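Penicillin binding protein 2X (Streptococcus thermophilus, PDB 5U47) probably cross-links peptidoglycan strands as a transpeptidase of the septal division machinery, and is thought to be inactivated by beta-lactam antibiotics that acylate it. Local coordinates at residues 68-71 with 72-76; 283-286 with 287-291; 687-690 with 691-695; 291-294 with 295-299. The protein carries 1 engineered substitution. All coordinates share one frame; numbering follows the deposited sequence. Where two conformers were deposited one is given.

Contact 1 of 4, residues 68-71 with 72-76; sequences LYVQ and ESQFD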
# COMPACT_ATOMS: atom_id res chain seq x y z
N LEU A 68 39.03 -22.56 -29.86
CA LEU A 68 37.67 -22.15 -29.48
C LEU A 68 37.51 -20.62 -29.49
O LEU A 68 36.42 -20.10 -29.19
CB LEU A 68 37.31 -22.71 -28.10
CG LEU A 68 37.42 -24.25 -27.97
CD1 LEU A 68 37.18 -24.71 -26.53
CD2 LEU A 68 36.44 -24.93 -28.92
N TYR A 69 38.59 -19.92 -29.86
CA TYR A 69 38.59 -18.46 -29.92
C TYR A 69 38.28 -18.00 -31.34
O TYR A 69 38.27 -18.80 -32.28
CB TYR A 69 39.93 -17.87 -29.42
CG TYR A 69 41.20 -18.42 -30.09
CD1 TYR A 69 41.80 -19.59 -29.63
CD2 TYR A 69 41.81 -17.75 -31.17
CE1 TYR A 69 42.94 -20.10 -30.23
CE2 TYR A 69 42.96 -18.26 -31.77
CZ TYR A 69 43.52 -19.43 -31.29
OH TYR A 69 44.65 -19.96 -31.86
N VAL A 70 37.98 -16.71 -31.48
CA VAL A 70 37.74 -16.14 -32.80
C VAL A 70 39.12 -15.93 -33.44
O VAL A 70 39.98 -15.26 -32.87
CB VAL A 70 36.92 -14.82 -32.73
CG1 VAL A 70 37.64 -13.73 -31.95
CG2 VAL A 70 36.57 -14.33 -34.14
N GLN A 71 39.33 -16.54 -34.60
CA GLN A 71 40.63 -16.45 -35.25
C GLN A 71 40.73 -15.20 -36.12
O GLN A 71 39.70 -14.70 -36.61
CB GLN A 71 40.89 -17.71 -36.07
CG GLN A 71 40.73 -18.99 -35.27
CD GLN A 71 41.16 -20.22 -36.05
OE1 GLN A 71 42.22 -20.23 -36.67
NE2 GLN A 71 40.35 -21.27 -35.98
N GLU A 72 41.95 -14.70 -36.30
CA GLU A 72 42.19 -13.50 -37.12
C GLU A 72 41.70 -13.66 -38.56
O GLU A 72 41.21 -12.70 -39.15
CB GLU A 72 43.66 -13.08 -37.10
CG GLU A 72 44.13 -12.61 -35.73
CD GLU A 72 45.49 -11.93 -35.76
OE1 GLU A 72 45.75 -11.12 -36.69
OE2 GLU A 72 46.30 -12.19 -34.83
N SER A 73 41.79 -14.88 -39.10
CA SER A 73 41.28 -15.15 -40.46
C SER A 73 39.78 -14.82 -40.57
O SER A 73 39.27 -14.55 -41.65
CB SER A 73 41.54 -16.61 -40.86
OG SER A 73 40.95 -17.53 -39.96
N GLN A 74 39.09 -14.82 -39.42
CA GLN A 74 37.65 -14.55 -39.33
C GLN A 74 37.27 -13.14 -38.85
O GLN A 74 36.09 -12.78 -38.93
CB GLN A 74 37.01 -15.55 -38.37
CG GLN A 74 37.16 -17.02 -38.77
CD GLN A 74 36.94 -17.93 -37.59
OE1 GLN A 74 37.55 -17.75 -36.54
NE2 GLN A 74 36.10 -18.94 -37.77
N PHE A 75 38.22 -12.38 -38.32
CA PHE A 75 37.96 -11.00 -37.82
C PHE A 75 37.09 -10.15 -38.77
O PHE A 75 36.11 -9.52 -38.33
CB PHE A 75 39.30 -10.29 -37.57
CG PHE A 75 39.91 -10.56 -36.21
CD1 PHE A 75 39.65 -11.73 -35.49
CD2 PHE A 75 40.83 -9.66 -35.69
CE1 PHE A 75 40.24 -11.95 -34.26
CE2 PHE A 75 41.44 -9.89 -34.46
CZ PHE A 75 41.15 -11.04 -33.74
N ASP A 76 37.44 -10.15 -40.05
CA ASP A 76 36.73 -9.37 -41.07
C ASP A 76 35.28 -9.83 -41.27
O ASP A 76 34.40 -9.00 -41.49
CB ASP A 76 37.46 -9.47 -42.42
CG ASP A 76 36.82 -8.61 -43.51
OD1 ASP A 76 36.69 -7.38 -43.30
OD2 ASP A 76 36.45 -9.16 -44.57
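Q74 folds its amide back onto Q71, and its OE1 takes the Q71 N-H at 2.9 Å. The bond is fairly straight (156° at the hydrogen), and the donor lies in the plane of the Q74 carbonyl. In return, Q71 O accepts from Q74 N at 2.9 Å, with the donor well above the carbonyl plane. F75 N leans on the same oxygen in a weaker bond. The two bonds between Q71 and Q74 run in opposite senses and fix the Q74 amide on the backbone of Q71. Q74 CG lies beside its own N (chi1 -60°), and from there the chain runs out extended, carrying OE1 back over Q71, where it also comes to 3.4 Å from Q71 CB.

F75 fills the other part of the first shell. V70 CG1 meets ring atom CE1 at 3.9 Å, the two side chains crossing at about a right angle. V70 O sits at the ring edge, 3.6 Å from F75 CE1, while E72 CA lies over one face, displaced toward the rim.

Further out, V70 is tied to I55 by a backbone bond, and Q74 rests on I131. The contact thus sits where the loop after strand 42-55 turns into helix 72-86, with helix 90-97 packed against it: L97 touches both V70 and F75, and L94 touches F75.

Contact 2 of 4, residues 283-286 with 287-291; sequences VNRL and YEAQY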
# COMPACT_ATOMS: atom_id res chain seq x y z
N VAL A 283 8.74 10.76 0.56
CA VAL A 283 7.93 10.13 1.61
C VAL A 283 6.69 9.49 1.01
O VAL A 283 6.03 10.10 0.18
CB VAL A 283 7.56 11.16 2.70
CG1 VAL A 283 6.71 10.54 3.78
CG2 VAL A 283 8.84 11.75 3.34
N ASN A 284 6.40 8.24 1.40
CA ASN A 284 5.22 7.55 0.88
C ASN A 284 4.00 8.07 1.62
O ASN A 284 3.89 7.96 2.85
CB ASN A 284 5.37 6.03 1.02
CG ASN A 284 4.27 5.27 0.31
OD1 ASN A 284 3.10 5.34 0.71
ND2 ASN A 284 4.63 4.55 -0.75
N ARG A 285 3.06 8.65 0.86
CA ARG A 285 1.88 9.23 1.48
C ARG A 285 0.82 8.26 1.92
O ARG A 285 -0.09 8.68 2.62
CB ARG A 285 1.22 10.25 0.58
CG ARG A 285 2.18 11.25 -0.01
CD ARG A 285 1.63 12.66 0.11
NE ARG A 285 2.03 13.19 1.39
CZ ARG A 285 3.23 13.70 1.65
NH1 ARG A 285 4.17 13.74 0.71
NH2 ARG A 285 3.49 14.17 2.86
N LEU A 286 0.89 7.00 1.49
CA LEU A 286 -0.09 6.03 1.91
C LEU A 286 0.20 5.53 3.33
O LEU A 286 -0.72 5.40 4.14
CB LEU A 286 -0.16 4.85 0.94
CG LEU A 286 -1.17 3.74 1.28
CD1 LEU A 286 -2.60 4.28 1.41
CD2 LEU A 286 -1.10 2.66 0.24
N TYR A 287 1.46 5.23 3.63
CA TYR A 287 1.77 4.62 4.92
C TYR A 287 2.96 5.13 5.73
O TYR A 287 3.19 4.64 6.84
CB TYR A 287 1.91 3.08 4.73
CG TYR A 287 2.94 2.71 3.72
CD1 TYR A 287 4.28 2.62 4.06
CD2 TYR A 287 2.58 2.49 2.40
CE1 TYR A 287 5.25 2.29 3.12
CE2 TYR A 287 3.53 2.16 1.46
CZ TYR A 287 4.87 2.06 1.83
OH TYR A 287 5.81 1.77 0.89
N GLU A 288 3.72 6.09 5.19
CA GLU A 288 4.88 6.63 5.91
C GLU A 288 4.60 7.98 6.51
O GLU A 288 4.89 8.22 7.69
CB GLU A 288 6.10 6.73 5.00
CG GLU A 288 6.64 5.39 4.57
CD GLU A 288 7.91 5.50 3.75
OE1 GLU A 288 8.15 6.60 3.20
OE2 GLU A 288 8.64 4.49 3.66
N ALA A 289 4.06 8.89 5.70
CA ALA A 289 3.76 10.25 6.16
C ALA A 289 2.81 10.27 7.37
O ALA A 289 1.80 9.58 7.36
CB ALA A 289 3.14 11.07 5.03
N GLN A 290 3.16 11.02 8.41
CA GLN A 290 2.30 11.21 9.58
C GLN A 290 1.80 12.64 9.54
O GLN A 290 2.58 13.55 9.31
CB GLN A 290 3.06 10.99 10.89
CG GLN A 290 3.45 9.55 11.09
CD GLN A 290 4.11 9.28 12.42
OE1 GLN A 290 4.10 8.16 12.90
NE2 GLN A 290 4.70 10.32 13.02
N TYR A 291 0.51 12.85 9.77
CA TYR A 291 -0.02 14.20 9.71
C TYR A 291 -1.26 14.35 10.58
O TYR A 291 -1.89 13.36 10.97
CB TYR A 291 -0.34 14.54 8.23
CG TYR A 291 -1.40 13.63 7.57
CD1 TYR A 291 -1.06 12.39 7.02
CD2 TYR A 291 -2.72 14.03 7.50
CE1 TYR A 291 -2.02 11.57 6.45
CE2 TYR A 291 -3.69 13.23 6.91
CZ TYR A 291 -3.35 12.00 6.39
OH TYR A 291 -4.33 11.22 5.82
O HOH W 1 0.36 8.39 5.29
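The N284 carbonyl holds the turn together by backbone hydrogen bonds: its O accepts from E288 N and from A289 N at 3.0 Å, the two donors arriving from opposite faces of the carbonyl plane. A water adds a bridge, donating to R285 O and to A289 O.

Among side-chain bonds, N284 OD1 takes the L286 N-H at 2.9 Å, closing an Asx turn, and gets a weak further bond from Y287 N. The N284 N-H meets E288 OE1 at 3.0 Å, nearly straight (172°) but from above the carboxylate plane; E288 was modelled in two conformers, and the bond is that of one of them. A salt bridge from R285 NH1 to D281 leaves the turn.

Ring contacts centre on Y287. The N284 amide lies stacked over the phenol, planes 30° apart, carried there by a chi1 of -171° that sets N284 CG opposite its own N; OD1 is 3.3 Å from Y287 CE2. N284 CB sits above the same ring, 4.3 Å from its centroid.

Apolar packing is slighter: V283 CG1 meets A289 CB at 3.8 Å.

Around it, L286 and Y287 pack on helix 416-427 through L420 and V417, and R285 lies against N245 and S247 of strand 245-252, so the turn joins helix to sheet.

Contact 3 of 4, residues 687-690 with 691-695; sequences QSVA and AGEAL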
# COMPACT_ATOMS: atom_id res chain seq x y z
N GLN A 687 -19.75 -9.56 22.60
CA GLN A 687 -19.02 -10.00 23.79
C GLN A 687 -19.67 -9.27 24.97
O GLN A 687 -20.02 -8.11 24.85
CB GLN A 687 -17.52 -9.71 23.67
CG GLN A 687 -17.13 -8.25 23.52
CD GLN A 687 -15.68 -8.11 23.13
OE1 GLN A 687 -15.33 -8.34 21.98
NE2 GLN A 687 -14.83 -7.73 24.07
N SER A 688 -19.85 -9.97 26.09
CA SER A 688 -20.55 -9.41 27.27
C SER A 688 -19.66 -8.52 28.12
O SER A 688 -20.16 -7.80 28.97
CB SER A 688 -21.13 -10.55 28.13
OG SER A 688 -20.08 -11.31 28.73
N VAL A 689 -18.35 -8.59 27.91
CA VAL A 689 -17.40 -7.72 28.61
C VAL A 689 -16.73 -6.83 27.56
O VAL A 689 -16.21 -7.34 26.57
CB VAL A 689 -16.35 -8.53 29.37
CG1 VAL A 689 -15.38 -7.59 30.09
CG2 VAL A 689 -17.04 -9.47 30.37
N ALA A 690 -16.73 -5.52 27.80
CA ALA A 690 -16.19 -4.56 26.84
C ALA A 690 -14.68 -4.66 26.64
O ALA A 690 -13.94 -5.00 27.58
CB ALA A 690 -16.55 -3.15 27.25
N ALA A 691 -14.24 -4.37 25.42
CA ALA A 691 -12.83 -4.39 25.09
C ALA A 691 -12.12 -3.38 25.99
O ALA A 691 -12.67 -2.32 26.30
CB ALA A 691 -12.62 -4.02 23.63
N GLY A 692 -10.92 -3.73 26.44
CA GLY A 692 -10.14 -2.83 27.29
C GLY A 692 -10.23 -3.07 28.80
O GLY A 692 -9.48 -2.46 29.56
N GLU A 693 -11.14 -3.94 29.23
CA GLU A 693 -11.25 -4.28 30.65
C GLU A 693 -10.05 -5.12 31.03
O GLU A 693 -9.53 -5.88 30.21
CB GLU A 693 -12.54 -5.06 30.93
CG GLU A 693 -13.81 -4.27 30.68
CD GLU A 693 -14.07 -3.19 31.71
OE1 GLU A 693 -13.85 -3.44 32.93
OE2 GLU A 693 -14.53 -2.10 31.31
N ALA A 694 -9.59 -4.98 32.27
CA ALA A 694 -8.44 -5.73 32.75
C ALA A 694 -8.68 -7.25 32.69
O ALA A 694 -9.72 -7.74 33.14
CB ALA A 694 -8.10 -5.31 34.19
N LEU A 695 -7.73 -7.99 32.12
CA LEU A 695 -7.82 -9.45 32.07
C LEU A 695 -7.78 -10.06 33.49
O LEU A 695 -8.44 -11.07 33.75
CB LEU A 695 -6.71 -10.04 31.21
CG LEU A 695 -6.82 -9.69 29.72
CD1 LEU A 695 -5.56 -10.11 28.99
CD2 LEU A 695 -8.05 -10.34 29.12
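Q687 NE2 gives the shortest polar bond here, 2.9 Å to V689 O, and its other side-chain partners lie outside the turn. The acceptor is in the amide plane of Q687, and the bond runs nearly straight at 165°. That places NE2 3.7 Å from A691 N, a contact without a bond. CG stands between the backbone N and the carbonyl carbon (chi1 61°), and the extended chain beyond swings the amide over the bend. NE2 also bonds to P653 O, and OE1 accepts from M655 N, so both ends of the amide are tied down and its rotation is fixed.

Past this bend the chain makes a type II beta turn from A690 to E693, in the second PASTA domain, on the loop between strands 683-687 and 700-706. G692 takes the third position of the turn with phi 98°; at these angles a beta carbon would jam against the preceding carbonyl oxygen. The closing bond, E693 N to A690 O, is weak at 3.4 Å. Backbone bonds from G692 and E693 to L652 hold the turn from outside.

E693 bends at chi2 and brings its CB and CG across V689 CG1 at a slant, CG to CG1 at 3.7 Å. The same E693 CG comes 3.2 Å from A690 O. V689 also packs against L652 and I701, and E693 OE1 has a long, weak ion pair with K697 NZ.

Contact 4 of 4, residues 291-294 with 295-299; sequences YEPG and STMKV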
# COMPACT_ATOMS: atom_id res chain seq x y z
N TYR A 291 0.51 12.85 9.77
CA TYR A 291 -0.02 14.20 9.71
C TYR A 291 -1.26 14.35 10.58
O TYR A 291 -1.89 13.36 10.97
CB TYR A 291 -0.34 14.54 8.23
CG TYR A 291 -1.40 13.63 7.57
CD1 TYR A 291 -1.06 12.39 7.02
CD2 TYR A 291 -2.72 14.03 7.50
CE1 TYR A 291 -2.02 11.57 6.45
CE2 TYR A 291 -3.69 13.23 6.91
CZ TYR A 291 -3.35 12.00 6.39
OH TYR A 291 -4.33 11.22 5.82
N GLU A 292 -1.61 15.58 10.90
CA GLU A 292 -2.84 15.85 11.64
C GLU A 292 -3.91 15.85 10.55
O GLU A 292 -3.85 16.67 9.65
CB GLU A 292 -2.73 17.17 12.41
CG GLU A 292 -1.59 17.13 13.44
CD GLU A 292 -1.55 18.33 14.39
OE1 GLU A 292 -2.59 18.95 14.68
OE2 GLU A 292 -0.46 18.64 14.86
N PRO A 293 -4.90 14.94 10.65
CA PRO A 293 -5.87 14.81 9.55
C PRO A 293 -6.92 15.88 9.44
O PRO A 293 -7.51 16.01 8.36
CB PRO A 293 -6.55 13.48 9.84
CG PRO A 293 -6.54 13.43 11.33
CD PRO A 293 -5.23 14.04 11.76
N GLY A 294 -7.19 16.62 10.52
CA GLY A 294 -8.21 17.65 10.46
C GLY A 294 -9.62 17.04 10.48
O GLY A 294 -9.82 15.89 10.90
N SER A 295 -10.56 17.81 9.95
CA SER A 295 -12.00 17.53 10.07
C SER A 295 -12.63 16.24 9.55
O SER A 295 -13.79 16.00 9.87
CB SER A 295 -12.80 18.76 9.62
OG SER A 295 -12.69 19.71 10.63
N THR A 296 -11.91 15.42 8.79
CA THR A 296 -12.45 14.13 8.39
C THR A 296 -12.56 13.27 9.63
O THR A 296 -13.34 12.32 9.66
CB THR A 296 -11.56 13.42 7.35
OG1 THR A 296 -10.22 13.37 7.85
CG2 THR A 296 -11.59 14.17 6.03
N MET A 297 -11.78 13.62 10.67
CA MET A 297 -11.82 12.88 11.93
C MET A 297 -13.19 13.06 12.62
O MET A 297 -13.57 12.23 13.42
CB MET A 297 -10.67 13.28 12.87
CG MET A 297 -10.61 12.51 14.18
SD MET A 297 -10.29 10.73 14.02
CE MET A 297 -8.58 10.74 13.51
N LYS A 298 -13.93 14.11 12.27
CA LYS A 298 -15.28 14.32 12.80
C LYS A 298 -16.24 13.19 12.41
O LYS A 298 -17.29 13.06 13.02
CB LYS A 298 -15.87 15.66 12.32
CG LYS A 298 -15.08 16.88 12.77
CD LYS A 298 -15.65 18.19 12.26
CE LYS A 298 -14.90 19.35 12.93
NZ LYS A 298 -15.03 20.63 12.23
N VAL A 299 -15.89 12.41 11.39
CA VAL A 299 -16.70 11.26 10.99
C VAL A 299 -16.63 10.26 12.14
O VAL A 299 -17.67 9.77 12.59
CB VAL A 299 -16.20 10.62 9.66
CG1 VAL A 299 -16.92 9.33 9.33
CG2 VAL A 299 -16.36 11.60 8.50
O HOH W 2 -8.08 14.18 6.45
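G294 O takes the M297 N-H at 3.0 Å, in the carbonyl plane on a lone pair and nearly straight at 165°, and this bond joins the incoming loop to the helical stretch that carries on as helix 297-308. Packing is tight here: G294 has a positive phi (75°), and a beta carbon on it would run into S295 N. M297 folds back through bends at chi2 and chi3, bringing its methyl CE to 4.0 Å from P293 CG, and its CB lies 3.4 Å from G294 O.

The looser side lies between P293 and T296, where direct contact gives way to water. P293 O and T296 OG1 stand 3.8 Å apart, too far to bond, and one water spans them at 2.7 Å from each. It donates to P293 O. The site is nonetheless buried, with M419 and S529 packed against T296.

Beyond, the K298 chain runs out extended to put NZ 3.0 Å from S295 OG. NZ also bonds to S354 OG and N356 OD1, and K505 borders both residues. This matches the SxxK motif of penicillin-binding transpeptidases, with S354 and N356 fitting SxN and K505 a KSG element; S295 is probably the serine that beta-lactams acylate, with K298 placed to assist it.

In the fold
Contacts 2 and 4 follow one another along the chain, from the loop after strand 258-264 into helix 297-308: they share Y291, their centres lie 15 Å apart, and the chain leads from the Asx turn, through Y291, to the probable active-site serine a few residues on. Y291 is itself held by a hydrogen bond to Y544 on the transpeptidase sheet. Contact 3, in a PASTA domain, stays clear of this site; its nearest atoms are about 18 Å from contact 4. Contact 1 belongs to the far end of the elongated molecule, in the dimerisation region, its centre 83 Å from that of contact 3; its nearest atoms are about 61 Å from contact 4.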